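Local coordinates for aminotransferase (Psychrobacter arcticus 273-4, PDB 3IF2), which binds pyridoxal 5'-phosphate and probably transfers amino groups between amino acids and keto acids, perhaps as a valine-pyruvate transaminase, at residues N35-G40 against T391-S396; Y189-E194 against D225-H230; D239-I244 against N267-F272; L368-K373 against I415-A420. One frame throughout, in Å; residues are numbered along the deposited sequence.

Interaction 1. Residues N35-G40 against T391-S396; sequences NMLGGG and TLIVPS
Asn35 and Met36 run beside Thr391 and Leu392 as two very short parallel strands, and residues 35-38 and 391-394 as a whole keep end-to-end directions 5° apart. The carbonyl of Asn35 accepts from Leu392 N in an almost straight bond (Asn35 O to Leu392 N 3.0 Å), and Leu392 O accepts from Leu37 N at 3.0 Å, in the carbonyl plane but with a more bent N-H. At Leu37 and Gly38 the first chain leaves the pairing, and Gly38 CA comes to 4.1 Å from Ile393 CA. This two-stranded parallel pair joins the segment after helix 16-29 to the strands that follow helix 379-388, probably in the small domain of this fold type I aminotransferase, between helices 16-29 and 423-441. On one side of the pair the Asn35 amide reaches across to the threonine hydroxyl, ND2 standing 2.9 Å from Thr391 OG1, with the hydroxyl tilted from the amide plane. The hydroxyl is placed there because Thr391 OG1 lies anti to the carbonyl carbon (chi1 -60°). A valine in place of Thr391 would probably leave the Asn35 amide without this acceptor and its rotation less fixed. Met36, a selenomethionine, and Leu392 share the other side, with Met36 SE 4.3 Å from Leu392 CB. Beyond the strands, Leu37 CB rests on Ile393 CG2 at 4.0 Å.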
# COMPACT_ATOMS: atom_id res chain seq x y z
N ASN A 35 13.01 27.99 -1.66
CA ASN A 35 13.18 27.87 -0.22
C ASN A 35 12.03 26.96 0.17
O ASN A 35 10.91 27.42 0.37
CB ASN A 35 13.09 29.22 0.50
CG ASN A 35 14.15 30.22 0.04
OD1 ASN A 35 15.24 29.85 -0.40
ND2 ASN A 35 13.84 31.50 0.16
N MSE A 36 12.28 25.65 0.25
CA MSE A 36 11.24 24.64 0.50
C MSE A 36 10.98 24.42 2.00
O MSE A 36 11.66 23.63 2.65
CB MSE A 36 11.60 23.33 -0.24
CG MSE A 36 10.66 22.11 -0.02
SE MSE A 36 8.76 22.53 -0.25
CE MSE A 36 8.08 20.71 -0.07
N LEU A 37 10.01 25.16 2.55
CA LEU A 37 9.56 25.04 3.96
C LEU A 37 8.16 24.43 4.09
O LEU A 37 7.61 24.42 5.19
CB LEU A 37 9.59 26.42 4.64
CG LEU A 37 10.93 27.14 4.68
CD1 LEU A 37 10.77 28.52 5.32
CD2 LEU A 37 11.97 26.28 5.43
N GLY A 38 7.60 23.92 2.99
CA GLY A 38 6.25 23.31 2.94
C GLY A 38 6.10 21.79 3.03
O GLY A 38 4.97 21.28 3.18
N GLY A 39 7.21 21.06 2.92
CA GLY A 39 7.16 19.58 2.95
C GLY A 39 7.01 18.98 4.33
O GLY A 39 7.07 19.69 5.34
N GLY A 40 6.81 17.66 4.34
CA GLY A 40 6.70 16.83 5.54
C GLY A 40 7.77 15.75 5.63
O GLY A 40 7.68 14.85 6.48
N THR A 391 9.56 31.13 -2.03
CA THR A 391 9.44 30.48 -0.70
C THR A 391 8.08 29.75 -0.54
O THR A 391 7.01 30.35 -0.72
CB THR A 391 9.67 31.51 0.43
OG1 THR A 391 10.98 32.05 0.30
CG2 THR A 391 9.56 30.87 1.81
N LEU A 392 8.13 28.46 -0.18
CA LEU A 392 6.93 27.63 -0.05
C LEU A 392 6.65 27.23 1.38
O LEU A 392 7.50 26.63 2.01
CB LEU A 392 7.02 26.39 -0.95
CG LEU A 392 6.63 26.62 -2.42
CD1 LEU A 392 7.57 27.57 -3.15
CD2 LEU A 392 6.57 25.28 -3.16
N ILE A 393 5.46 27.57 1.87
CA ILE A 393 4.96 27.18 3.19
C ILE A 393 3.59 26.53 2.93
O ILE A 393 3.21 26.38 1.79
CB ILE A 393 4.96 28.38 4.19
CG1 ILE A 393 4.14 29.60 3.70
CG2 ILE A 393 6.40 28.86 4.40
CD1 ILE A 393 2.64 29.42 3.67
N VAL A 394 2.86 26.13 3.97
CA VAL A 394 1.51 25.57 3.80
C VAL A 394 0.49 26.49 4.53
O VAL A 394 0.68 26.80 5.71
CB VAL A 394 1.40 24.12 4.31
CG1 VAL A 394 0.07 23.50 3.87
CG2 VAL A 394 2.54 23.28 3.74
N PRO A 395 -0.59 26.93 3.82
CA PRO A 395 -1.60 27.79 4.47
C PRO A 395 -2.51 26.98 5.41
O PRO A 395 -2.74 25.78 5.18
CB PRO A 395 -2.38 28.38 3.29
CG PRO A 395 -2.34 27.34 2.26
CD PRO A 395 -1.02 26.56 2.45
N SER A 396 -3.00 27.64 6.45
CA SER A 396 -3.83 27.00 7.48
C SER A 396 -5.21 26.47 7.09
O SER A 396 -5.71 25.56 7.75
CB SER A 396 -4.03 27.97 8.65
OG SER A 396 -4.47 29.28 8.23

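Interaction 2. Residues Y189-E194 against D225-H230; sequences YRVDFE and DEEMAH
Glu227, Phe193 and His230 carry this meeting of a helix with the turn that follows a strand. Glu227 extends beyond CG, from the first turn of helix 225-237 to the end of strand 183-190, and its carboxylate is used at both oxygens. OE2 takes the backbone N-H of Val191 (Glu227 OE2 to Val191 N 3.1 Å), met from above the carboxylate plane, while OE1 accepts a hydrogen bond from a water that also donates to Tyr189 O. Arg190 lays CB and CG near OE2, but its guanidinium is salt-bridged to Asp176 instead. The Phe193 ring is sandwiched. Val191 CG1 sits over the centre of one face, and the opposite face stacks on His230, the two centroids 3.9 Å apart and the planes tilted by 15°. His230 has its CG anti to the backbone N (chi1 -163°), which lays the imidazole flat over the phenyl face. At the ring's edge, Phe193 CZ approaches Glu227 O at 3.6 Å. The whole is a strand-to-helix connection that leaves the six-stranded mixed sheet at strand 183-190 and rests on helix 225-237, which in turn packs on the sheet holding strand 242-245, in the large, pyridoxal-phosphate-binding domain but away from the cofactor.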
# COMPACT_ATOMS: atom_id res chain seq x y z
N TYR A 189 -3.15 25.48 21.86
CA TYR A 189 -4.52 25.04 21.62
C TYR A 189 -4.88 24.05 22.73
O TYR A 189 -4.01 23.27 23.15
CB TYR A 189 -4.67 24.34 20.26
CG TYR A 189 -4.49 25.22 19.04
CD1 TYR A 189 -5.32 26.32 18.81
CD2 TYR A 189 -3.54 24.90 18.05
CE1 TYR A 189 -5.17 27.12 17.67
CE2 TYR A 189 -3.39 25.70 16.90
CZ TYR A 189 -4.22 26.80 16.72
OH TYR A 189 -4.07 27.57 15.61
N ARG A 190 -6.14 24.11 23.20
CA ARG A 190 -6.65 23.20 24.24
C ARG A 190 -8.06 22.68 23.91
O ARG A 190 -8.86 23.37 23.28
CB ARG A 190 -6.54 23.80 25.66
CG ARG A 190 -5.08 23.74 26.21
CD ARG A 190 -4.96 23.77 27.75
NE ARG A 190 -5.11 25.11 28.34
CZ ARG A 190 -4.08 25.90 28.66
NH1 ARG A 190 -2.83 25.52 28.44
NH2 ARG A 190 -4.32 27.09 29.19
N VAL A 191 -8.34 21.45 24.34
CA VAL A 191 -9.60 20.78 24.03
C VAL A 191 -10.79 21.45 24.74
O VAL A 191 -10.76 21.65 25.96
CB VAL A 191 -9.58 19.25 24.36
CG1 VAL A 191 -10.92 18.61 24.03
CG2 VAL A 191 -8.47 18.55 23.59
N ASP A 192 -11.80 21.79 23.94
CA ASP A 192 -13.05 22.39 24.42
C ASP A 192 -13.97 21.21 24.73
O ASP A 192 -14.71 20.75 23.86
CB ASP A 192 -13.63 23.34 23.36
CG ASP A 192 -14.93 24.02 23.78
OD1 ASP A 192 -15.38 23.90 24.95
OD2 ASP A 192 -15.49 24.72 22.91
N PHE A 193 -13.89 20.73 25.97
CA PHE A 193 -14.72 19.60 26.44
C PHE A 193 -16.21 19.94 26.56
O PHE A 193 -17.02 19.03 26.44
CB PHE A 193 -14.17 18.96 27.73
CG PHE A 193 -12.87 18.17 27.52
CD1 PHE A 193 -12.90 16.91 26.90
CD2 PHE A 193 -11.64 18.69 27.95
CE1 PHE A 193 -11.72 16.19 26.70
CE2 PHE A 193 -10.45 17.97 27.76
CZ PHE A 193 -10.49 16.72 27.13
N GLU A 194 -16.55 21.21 26.79
CA GLU A 194 -17.97 21.66 26.84
C GLU A 194 -18.62 21.36 25.48
O GLU A 194 -19.63 20.64 25.42
CB GLU A 194 -18.08 23.17 27.19
CG GLU A 194 -19.50 23.73 27.34
N ASP A 225 -1.54 14.91 29.27
CA ASP A 225 -1.92 13.65 29.94
C ASP A 225 -3.37 13.69 30.48
O ASP A 225 -4.12 12.72 30.28
CB ASP A 225 -0.93 13.29 31.06
CG ASP A 225 0.41 12.77 30.54
OD1 ASP A 225 0.55 12.42 29.33
OD2 ASP A 225 1.35 12.67 31.37
N GLU A 226 -3.75 14.82 31.09
CA GLU A 226 -5.11 15.01 31.62
C GLU A 226 -6.14 15.06 30.48
O GLU A 226 -7.23 14.48 30.60
CB GLU A 226 -5.21 16.27 32.49
CG GLU A 226 -6.48 16.33 33.33
CD GLU A 226 -6.61 17.63 34.09
OE1 GLU A 226 -5.84 18.57 33.81
OE2 GLU A 226 -7.50 17.70 34.96
N GLU A 227 -5.79 15.73 29.38
CA GLU A 227 -6.68 15.79 28.19
C GLU A 227 -6.90 14.39 27.57
O GLU A 227 -8.05 14.04 27.21
CB GLU A 227 -6.17 16.79 27.14
CG GLU A 227 -6.39 18.27 27.50
CD GLU A 227 -5.76 19.25 26.51
OE1 GLU A 227 -4.77 18.91 25.84
OE2 GLU A 227 -6.25 20.40 26.43
N MSE A 228 -5.83 13.60 27.48
CA MSE A 228 -5.92 12.21 26.96
C MSE A 228 -6.74 11.26 27.84
O MSE A 228 -7.47 10.41 27.32
CB MSE A 228 -4.54 11.61 26.72
CG MSE A 228 -3.71 12.30 25.64
SE MSE A 228 -4.54 12.56 23.88
CE MSE A 228 -5.19 10.74 23.68
N ALA A 229 -6.60 11.40 29.17
CA ALA A 229 -7.36 10.58 30.12
C ALA A 229 -8.86 10.81 29.95
O ALA A 229 -9.64 9.86 29.91
CB ALA A 229 -6.94 10.87 31.55
N HIS A 230 -9.23 12.08 29.84
CA HIS A 230 -10.62 12.50 29.66
C HIS A 230 -11.18 11.89 28.36
O HIS A 230 -12.26 11.30 28.37
CB HIS A 230 -10.70 14.05 29.64
CG HIS A 230 -12.06 14.61 29.87
ND1 HIS A 230 -12.25 15.91 30.28
CD2 HIS A 230 -13.30 14.05 29.81
CE1 HIS A 230 -13.54 16.15 30.40
NE2 HIS A 230 -14.20 15.04 30.13
O HOH W 1 -3.53 20.58 24.26

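Interaction 3. Residues D239-I244 against N267-F272; sequences DIPLII and NTILCF
Strands 242-244 and 268-272 lie side by side in parallel, their axes 4.7 Å apart and 12° from alignment, and the backbone bonds alternate in the ladder usual for such a pair: Leu242 N to Asn267 O, Ile269 N to Leu242 O, Ile244 N to Ile269 O and Cys271 N to Ile244 O. Ahead of the ladder, Asn267 adds a side-chain rung, its ND2 donating to Ile240 O at 2.8 Å from above the carbonyl plane. That reach depends on CG being anti to the backbone N (chi1 -154°), which brings the amide within bonding distance of Ile240 O. A leucine in place of Asn267 would probably leave Ile240 O without this donor and the start of the pairing less firmly tied. Pro241, Ile243 and Ile269 form one face, where Ile269 CD1 lies 3.9 Å from Pro241 CB and 4.1 Å from Ile243 CG1; helix 115-125 packs there. On the other, Leu270 CD2 settles 3.8 Å from Ile244 CB, and Ile244 CD1 meets Thr268 CG2 at 4.0 Å. Thr268 OG1 is engaged instead by Asp265. Main-chain polarity is thus spent within the sheet and both faces are largely apolar, a buried core whose strands end at the cofactor-pocket residues Asp245 and Ser273.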
# COMPACT_ATOMS: atom_id res chain seq x y z
N ASP A 239 -18.81 3.41 23.74
CA ASP A 239 -18.41 2.17 23.00
C ASP A 239 -17.74 2.45 21.67
O ASP A 239 -18.13 1.91 20.63
CB ASP A 239 -19.60 1.20 22.80
CG ASP A 239 -19.75 0.23 23.93
OD1 ASP A 239 -20.24 0.66 25.01
OD2 ASP A 239 -19.40 -0.96 23.71
N ILE A 240 -16.76 3.34 21.70
CA ILE A 240 -15.98 3.67 20.50
C ILE A 240 -14.50 3.74 20.88
O ILE A 240 -14.17 4.13 22.00
CB ILE A 240 -16.48 4.98 19.82
CG1 ILE A 240 -16.46 6.19 20.78
CG2 ILE A 240 -17.89 4.79 19.24
CD1 ILE A 240 -16.60 7.53 20.08
N PRO A 241 -13.60 3.35 19.95
CA PRO A 241 -12.20 3.41 20.28
C PRO A 241 -11.60 4.80 20.15
O PRO A 241 -12.17 5.68 19.48
CB PRO A 241 -11.57 2.46 19.27
CG PRO A 241 -12.41 2.59 18.11
CD PRO A 241 -13.80 2.69 18.65
N LEU A 242 -10.44 4.96 20.79
CA LEU A 242 -9.61 6.16 20.73
C LEU A 242 -8.37 5.80 19.89
O LEU A 242 -7.52 5.01 20.33
CB LEU A 242 -9.22 6.59 22.14
CG LEU A 242 -8.27 7.75 22.34
CD1 LEU A 242 -8.76 8.99 21.59
CD2 LEU A 242 -8.13 8.00 23.85
N ILE A 243 -8.30 6.35 18.68
CA ILE A 243 -7.21 6.14 17.76
C ILE A 243 -6.21 7.24 18.07
O ILE A 243 -6.60 8.39 18.16
CB ILE A 243 -7.66 6.25 16.28
CG1 ILE A 243 -8.87 5.33 16.00
CG2 ILE A 243 -6.51 5.89 15.35
CD1 ILE A 243 -9.41 5.45 14.62
N ILE A 244 -4.93 6.88 18.23
CA ILE A 244 -3.86 7.87 18.53
C ILE A 244 -2.69 7.70 17.55
O ILE A 244 -2.06 6.65 17.51
CB ILE A 244 -3.31 7.73 19.97
CG1 ILE A 244 -4.46 7.73 20.99
CG2 ILE A 244 -2.26 8.85 20.25
CD1 ILE A 244 -3.97 7.61 22.41
N ASN A 267 -9.36 -0.63 24.26
CA ASN A 267 -10.16 0.35 23.56
C ASN A 267 -9.28 1.46 22.92
O ASN A 267 -9.80 2.51 22.51
CB ASN A 267 -11.24 0.93 24.50
CG ASN A 267 -12.45 1.43 23.75
OD1 ASN A 267 -13.00 0.72 22.91
ND2 ASN A 267 -12.88 2.65 24.05
N THR A 268 -7.97 1.24 22.81
CA THR A 268 -7.05 2.20 22.21
C THR A 268 -6.42 1.58 20.95
O THR A 268 -6.07 0.38 20.95
CB THR A 268 -5.94 2.61 23.22
OG1 THR A 268 -6.53 2.98 24.47
CG2 THR A 268 -5.10 3.77 22.68
N ILE A 269 -6.31 2.38 19.89
CA ILE A 269 -5.65 1.97 18.63
C ILE A 269 -4.46 2.94 18.50
O ILE A 269 -4.66 4.11 18.20
CB ILE A 269 -6.62 2.03 17.42
CG1 ILE A 269 -7.86 1.12 17.67
CG2 ILE A 269 -5.93 1.60 16.11
CD1 ILE A 269 -8.99 1.27 16.63
N LEU A 270 -3.25 2.47 18.81
CA LEU A 270 -2.01 3.28 18.73
C LEU A 270 -1.33 3.04 17.40
O LEU A 270 -1.00 1.90 17.08
CB LEU A 270 -1.01 2.92 19.84
CG LEU A 270 -1.16 3.40 21.27
CD1 LEU A 270 -0.00 2.85 22.07
CD2 LEU A 270 -1.15 4.92 21.30
N CYS A 271 -1.13 4.11 16.64
CA CYS A 271 -0.47 4.04 15.34
C CYS A 271 0.93 4.63 15.47
O CYS A 271 1.10 5.73 16.03
CB CYS A 271 -1.24 4.82 14.29
SG CYS A 271 -2.93 4.22 14.02
N PHE A 272 1.94 3.87 15.01
CA PHE A 272 3.33 4.32 14.96
C PHE A 272 3.78 4.24 13.51
O PHE A 272 3.07 3.70 12.65
CB PHE A 272 4.25 3.46 15.82
CG PHE A 272 3.78 3.25 17.22
CD1 PHE A 272 2.86 2.25 17.51
CD2 PHE A 272 4.27 4.05 18.27
CE1 PHE A 272 2.42 2.04 18.81
CE2 PHE A 272 3.84 3.85 19.58
CZ PHE A 272 2.91 2.83 19.85

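Interaction 4. Residues L368-K373 against I415-A420; sequences LWLWFK and IRMSIA
Leu368, Leu370, Phe372, Ile415 and Met417 fill one face of this antiparallel pair, and here the packing is close. Met417, a selenomethionine, runs alongside Leu368 and bends at its last torsion (chi3 67°), laying CE 3.6 Å from Leu368 CD1. The same CD1 meets Ile419 CG2 at 3.7 Å, the two side chains crossing at about a right angle. The end of Ile415 comes close to the partner strand: CG1 lies 4.0 Å from Leu370 CB, and CD1 touches the edge of the Phe372 ring, in its plane, 3.8 Å from CE2. Helices 324-351 and 423-441 close over this face. Four backbone bonds hold the strands, two each in the hydrogen-bonded pairs Leu368 with Met417 and Leu370 with Ile415. The other face is sparser and more polar. Arg416 CB meets the indole of Trp369 at its edge, 3.9 Å from CE3, whereas the polar ends form hydrogen bonds elsewhere, Trp369 NE1 with Tyr189 OH and Arg416 NH1 with Asn217 OD1. Asn217 binds pyridoxal 5'-phosphate, and the side chain of Arg416 lies about 6 Å from the cofactor. In fold type I aminotransferases a small-domain arginine so placed usually receives the substrate carboxylate, and Arg416 is consistent with that role.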
# COMPACT_ATOMS: atom_id res chain seq x y z
N LEU A 368 6.85 24.50 12.76
CA LEU A 368 6.41 25.67 13.55
C LEU A 368 5.07 26.16 12.92
O LEU A 368 4.92 26.22 11.67
CB LEU A 368 7.47 26.79 13.64
CG LEU A 368 8.65 26.54 14.61
CD1 LEU A 368 9.68 27.62 14.46
CD2 LEU A 368 8.22 26.43 16.05
N TRP A 369 4.11 26.47 13.78
CA TRP A 369 2.77 26.94 13.39
C TRP A 369 2.70 28.41 13.78
O TRP A 369 2.68 28.72 14.97
CB TRP A 369 1.74 26.09 14.11
CG TRP A 369 0.29 26.36 13.83
CD1 TRP A 369 -0.62 26.90 14.69
CD2 TRP A 369 -0.43 26.04 12.64
NE1 TRP A 369 -1.85 26.96 14.10
CE2 TRP A 369 -1.76 26.45 12.84
CE3 TRP A 369 -0.07 25.48 11.41
CZ2 TRP A 369 -2.75 26.28 11.87
CZ3 TRP A 369 -1.05 25.32 10.43
CH2 TRP A 369 -2.38 25.72 10.67
N LEU A 370 2.68 29.28 12.76
CA LEU A 370 2.72 30.74 12.92
C LEU A 370 1.33 31.32 12.74
O LEU A 370 0.66 30.98 11.77
CB LEU A 370 3.67 31.36 11.87
CG LEU A 370 5.20 31.27 12.06
CD1 LEU A 370 5.66 29.91 12.52
CD2 LEU A 370 5.93 31.66 10.78
N TRP A 371 0.92 32.19 13.68
CA TRP A 371 -0.39 32.89 13.67
C TRP A 371 -0.18 34.42 13.56
O TRP A 371 0.31 35.05 14.48
CB TRP A 371 -1.19 32.52 14.92
CG TRP A 371 -2.51 33.25 15.14
CD1 TRP A 371 -3.34 33.78 14.18
CD2 TRP A 371 -3.19 33.42 16.39
NE1 TRP A 371 -4.46 34.33 14.77
CE2 TRP A 371 -4.40 34.11 16.12
CE3 TRP A 371 -2.89 33.06 17.71
CZ2 TRP A 371 -5.31 34.46 17.13
CZ3 TRP A 371 -3.80 33.42 18.74
CH2 TRP A 371 -5.00 34.12 18.43
N PHE A 372 -0.57 34.97 12.41
CA PHE A 372 -0.50 36.40 12.12
C PHE A 372 -1.85 37.02 12.51
O PHE A 372 -2.79 36.96 11.72
CB PHE A 372 -0.21 36.64 10.63
CG PHE A 372 1.01 35.93 10.13
CD1 PHE A 372 2.28 36.35 10.52
CD2 PHE A 372 0.91 34.86 9.24
CE1 PHE A 372 3.42 35.70 10.05
CE2 PHE A 372 2.04 34.21 8.77
CZ PHE A 372 3.30 34.62 9.18
N LYS A 373 -1.96 37.56 13.73
CA LYS A 373 -3.22 38.20 14.18
C LYS A 373 -3.60 39.38 13.26
O LYS A 373 -2.76 40.23 12.99
CB LYS A 373 -3.15 38.71 15.64
CG LYS A 373 -3.19 37.68 16.81
CD LYS A 373 -3.10 38.49 18.16
CE LYS A 373 -3.03 37.65 19.46
NZ LYS A 373 -4.32 37.12 20.01
N ILE A 415 0.08 29.75 9.19
CA ILE A 415 0.88 28.96 8.24
C ILE A 415 1.66 27.86 8.96
O ILE A 415 1.99 28.01 10.14
CB ILE A 415 1.81 29.83 7.31
CG1 ILE A 415 3.01 30.44 8.06
CG2 ILE A 415 0.99 30.93 6.56
CD1 ILE A 415 3.89 31.35 7.16
N ARG A 416 1.90 26.74 8.27
CA ARG A 416 2.78 25.67 8.77
C ARG A 416 4.13 25.84 8.05
O ARG A 416 4.16 26.05 6.81
CB ARG A 416 2.22 24.27 8.50
CG ARG A 416 2.95 23.18 9.26
CD ARG A 416 2.59 21.80 8.72
NE ARG A 416 3.14 21.55 7.40
CZ ARG A 416 2.90 20.46 6.66
NH1 ARG A 416 2.12 19.47 7.11
NH2 ARG A 416 3.47 20.35 5.47
N MSE A 417 5.21 25.76 8.82
CA MSE A 417 6.60 25.91 8.34
C MSE A 417 7.42 24.72 8.80
O MSE A 417 7.41 24.40 9.98
CB MSE A 417 7.19 27.18 8.93
CG MSE A 417 8.57 27.53 8.41
SE MSE A 417 9.26 29.13 9.24
CE MSE A 417 9.44 28.39 11.00
N SER A 418 8.14 24.07 7.89
CA SER A 418 8.97 22.92 8.27
C SER A 418 10.32 23.37 8.87
O SER A 418 11.06 24.13 8.23
CB SER A 418 9.24 21.99 7.09
OG SER A 418 10.06 20.88 7.53
N ILE A 419 10.61 22.92 10.09
CA ILE A 419 11.93 23.15 10.71
C ILE A 419 12.90 21.96 10.46
O ILE A 419 13.96 21.95 11.05
CB ILE A 419 11.86 23.67 12.19
CG1 ILE A 419 11.10 22.72 13.16
CG2 ILE A 419 11.25 25.09 12.19
CD1 ILE A 419 11.76 21.38 13.38
N ALA A 420 12.52 20.99 9.62
CA ALA A 420 13.42 19.91 9.17
C ALA A 420 14.39 20.40 8.09
O ALA A 420 15.40 19.75 7.86
CB ALA A 420 12.62 18.73 8.63

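Overall arrangement
Interactions 1, 3 and 4 are buried, interaction 2 only partly so. Interactions 1, 2 and 4 all reach the six-stranded mixed sheet, whereas interaction 3 belongs to the separate, larger one. Interactions 1 and 4 are neighbours, their centres about 9 Å apart: strand 394-395 pairs with strand 414-418, so that Val394 O meets Arg416 N, and Leu37 O meets Ser418 N. Interactions 2 and 3 touch where Met228 on helix 225-237 packs against Leu242 and Ile244, and a hydrogen bond between Tyr189 and Trp369 connects 2 with 4. The chemistry follows place: backbone ladders with aliphatic faces in 3 and 4, a brief ladder with an amide-hydroxyl bond in 1, and a carboxylate, a water and stacked rings in 2.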